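Local coordinates for 49 protein (Murid herpesvirus 4, PDB 6A4V) that probably interacts with the host poly(ADP-ribose) polymerase PARP-1 and helps the virus to replicate, at residues K157-V161 with H162-A166. Sequence-based numbering, arbitrary orientation.
Sequences KDQPV and HEWCA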
ATOM      1  N   LYS B 157     -12.981   0.224  33.628  1.00 69.24           N
ATOM      2  CA  LYS B 157     -12.378  -0.433  32.443  1.00 78.66           C
ATOM      3  C   LYS B 157     -13.432  -0.754  31.368  1.00 83.98           C
ATOM      4  O   LYS B 157     -13.106  -0.893  30.175  1.00 62.18           O
ATOM      5  CB  LYS B 157     -11.727  -1.755  32.864  1.00 89.86           C
ATOM      6  CG  LYS B 157     -10.639  -1.606  33.917  1.00115.13           C
ATOM      7  CD  LYS B 157     -10.582  -2.728  34.935  1.00120.21           C
ATOM      8  CE  LYS B 157      -9.895  -2.310  36.222  1.00109.62           C
ATOM      9  NZ  LYS B 157      -9.287  -3.466  36.921  1.00 99.83           N
ATOM     10  N   ASP B 158     -14.685  -0.944  31.805  1.00 81.50           N
ATOM     11  CA  ASP B 158     -15.780  -1.394  30.945  1.00 75.47           C
ATOM     12  C   ASP B 158     -16.470  -0.162  30.340  1.00 78.25           C
ATOM     13  O   ASP B 158     -17.143  -0.274  29.325  1.00 76.78           O
ATOM     14  CB  ASP B 158     -16.698  -2.358  31.709  1.00 71.00           C
ATOM     15  CG  ASP B 158     -15.975  -3.584  32.261  1.00 70.40           C
ATOM     16  OD1 ASP B 158     -15.333  -4.291  31.468  1.00 60.22           O
ATOM     17  OD2 ASP B 158     -16.041  -3.817  33.493  1.00 72.18           O
ATOM     18  N   GLN B 159     -16.264   1.016  30.940  1.00 73.03           N
ATOM     19  CA  GLN B 159     -16.656   2.279  30.335  1.00 73.70           C
ATOM     20  C   GLN B 159     -16.060   2.389  28.925  1.00 81.34           C
ATOM     21  O   GLN B 159     -14.874   2.133  28.697  1.00 77.53           O
ATOM     22  CB  GLN B 159     -16.198   3.427  31.237  1.00 74.71           C
ATOM     23  CG  GLN B 159     -16.471   4.818  30.684  1.00 70.39           C
ATOM     24  CD  GLN B 159     -15.618   5.875  31.342  1.00 70.83           C
ATOM     25  OE1 GLN B 159     -14.519   5.605  31.820  1.00 81.71           O
ATOM     26  NE2 GLN B 159     -16.095   7.108  31.328  1.00 69.37           N
ATOM     27  N   PRO B 160     -16.873   2.743  27.908  1.00 73.64           N
ATOM     28  CA  PRO B 160     -16.360   2.967  26.559  1.00 71.49           C
ATOM     29  C   PRO B 160     -15.231   4.007  26.503  1.00 72.38           C
ATOM     30  O   PRO B 160     -15.237   5.010  27.211  1.00 75.49           O
ATOM     31  CB  PRO B 160     -17.565   3.474  25.742  1.00 76.33           C
ATOM     32  CG  PRO B 160     -18.791   3.057  26.547  1.00 79.77           C
ATOM     33  CD  PRO B 160     -18.337   2.859  27.984  1.00 79.28           C
ATOM     34  N   VAL B 161     -14.289   3.747  25.603  1.00 63.99           N
ATOM     35  CA  VAL B 161     -13.025   4.412  25.574  1.00 63.70           C
ATOM     36  C   VAL B 161     -13.216   5.894  25.255  1.00 53.69           C
ATOM     37  O   VAL B 161     -12.568   6.739  25.833  1.00 51.56           O
ATOM     38  CB  VAL B 161     -12.104   3.711  24.568  1.00 61.01           C
ATOM     39  CG1 VAL B 161     -10.873   4.528  24.243  1.00 64.78           C
ATOM     40  CG2 VAL B 161     -11.742   2.325  25.075  1.00 63.94           C
ATOM     41  N   HIS B 162     -14.098   6.197  24.313  1.00 48.95           N
ATOM     42  CA  HIS B 162     -14.355   7.571  23.931  1.00 52.69           C
ATOM     43  C   HIS B 162     -14.902   8.382  25.132  1.00 57.32           C
ATOM     44  O   HIS B 162     -14.495   9.508  25.366  1.00 57.73           O
ATOM     45  CB  HIS B 162     -15.288   7.582  22.709  1.00 63.56           C
ATOM     46  CG  HIS B 162     -16.674   7.088  22.970  1.00 58.64           C
ATOM     47  ND1 HIS B 162     -16.958   5.754  23.206  1.00 70.86           N
ATOM     48  CD2 HIS B 162     -17.853   7.739  23.018  1.00 52.95           C
ATOM     49  CE1 HIS B 162     -18.258   5.606  23.376  1.00 66.57           C
ATOM     50  NE2 HIS B 162     -18.822   6.811  23.276  1.00 61.73           N
ATOM     51  N   GLU B 163     -15.808   7.795  25.920  1.00 57.91           N
ATOM     52  CA  GLU B 163     -16.321   8.458  27.116  1.00 63.73           C
ATOM     53  C   GLU B 163     -15.143   8.900  27.992  1.00 61.01           C
ATOM     54  O   GLU B 163     -15.053  10.074  28.352  1.00 64.67           O
ATOM     55  CB  GLU B 163     -17.321   7.562  27.851  1.00 75.10           C
ATOM     56  CG  GLU B 163     -18.758   7.767  27.379  1.00 74.87           C
ATOM     57  CD  GLU B 163     -19.724   6.662  27.758  1.00 81.91           C
ATOM     58  OE1 GLU B 163     -19.447   5.963  28.757  1.00 96.21           O
ATOM     59  OE2 GLU B 163     -20.744   6.492  27.046  1.00 74.36           O
ATOM     60  N   TRP B 164     -14.215   7.969  28.258  1.00 57.81           N
ATOM     61  CA  TRP B 164     -13.011   8.217  29.072  1.00 50.29           C
ATOM     62  C   TRP B 164     -12.122   9.304  28.471  1.00 60.44           C
ATOM     63  O   TRP B 164     -11.579  10.110  29.214  1.00 59.36           O
ATOM     64  CB  TRP B 164     -12.249   6.904  29.284  1.00 54.25           C
ATOM     65  CG  TRP B 164     -11.039   6.937  30.164  1.00 42.06           C
ATOM     66  CD1 TRP B 164     -10.999   6.560  31.475  1.00 41.94           C
ATOM     67  CD2 TRP B 164      -9.661   7.085  29.766  1.00 36.83           C
ATOM     68  NE1 TRP B 164      -9.715   6.595  31.953  1.00 39.54           N
ATOM     69  CE2 TRP B 164      -8.873   6.954  30.933  1.00 35.24           C
ATOM     70  CE3 TRP B 164      -9.019   7.453  28.585  1.00 41.02           C
ATOM     71  CZ2 TRP B 164      -7.484   7.085  30.929  1.00 35.16           C
ATOM     72  CZ3 TRP B 164      -7.646   7.585  28.576  1.00 32.99           C
ATOM     73  CH2 TRP B 164      -6.889   7.382  29.726  1.00 36.43           C
ATOM     74  N   CYS B 165     -11.965   9.318  27.143  1.00 60.59           N
ATOM     75  CA  CYS B 165     -11.156  10.353  26.482  1.00 64.53           C
ATOM     76  C   CYS B 165     -11.788  11.737  26.693  1.00 68.71           C
ATOM     77  O   CYS B 165     -11.077  12.739  26.848  1.00 69.73           O
ATOM     78  CB  CYS B 165     -10.993  10.093  24.985  1.00 68.64           C
ATOM     79  SG  CYS B 165      -9.635  11.039  24.241  1.00 61.18           S
ATOM     80  N   ALA B 166     -13.123  11.790  26.665  1.00 67.91           N
ATOM     81  CA  ALA B 166     -13.852  13.044  26.777  1.00 75.21           C
ATOM     82  C   ALA B 166     -13.665  13.640  28.186  1.00 78.08           C
ATOM     83  O   ALA B 166     -13.282  14.809  28.312  1.00 92.31           O
ATOM     84  CB  ALA B 166     -15.310  12.827  26.436  1.00 79.28           C
TER
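Q159 lays its amide over the start of the helix, against E163 CB and the N and CB of W164. With CG anti to the backbone N (chi1 177°) and the rest of the chain extended, the group runs forward alongside the first turn. Q159 OE1 comes in at the edge of the W164 indole, in its plane, 3.7 Å from W164 CD1. The same Q159 OE1 sits 3.6 Å from W164 CB. Amide and indole planes stand nearly perpendicular, 86° apart. Q159 NE2 rests 3.7 Å from E163 CB. These are van der Waals touches: Q159 OE1 is buried here and finds no hydrogen-bond partner in the model.

P160 holds the N-cap position of helix 161-168, where the chain leaves the loop after helix 131-146. Its carbonyl receives a weak bond from W164 N, and one residue on, V161 O takes the firmer i to i+4 bond from C165 N at 3.0 Å. Two helix side chains meet the same side of the pyrrolidine ring, E163 near its CD end and H162 near CB. The E163 side chain runs alongside the proline in the same direction, and E163 OE1 is 3.4 Å from P160 CD. A chi1 of 67° sets the H162 CG between its own backbone N and carbonyl carbon, which brings the imidazole back toward P160. There H162 CE1 lies against P160 CB at an oblique angle, 3.3 Å away.

V161 and W164 face the body of this almost entirely helical protein, touching K228 and V224 of helix 213-235, and the indole also makes edge-to-face contacts with Y155 and F168. C165 packs against V221 and S225 of that helix and, together with H162, against L184 of helix 173-184.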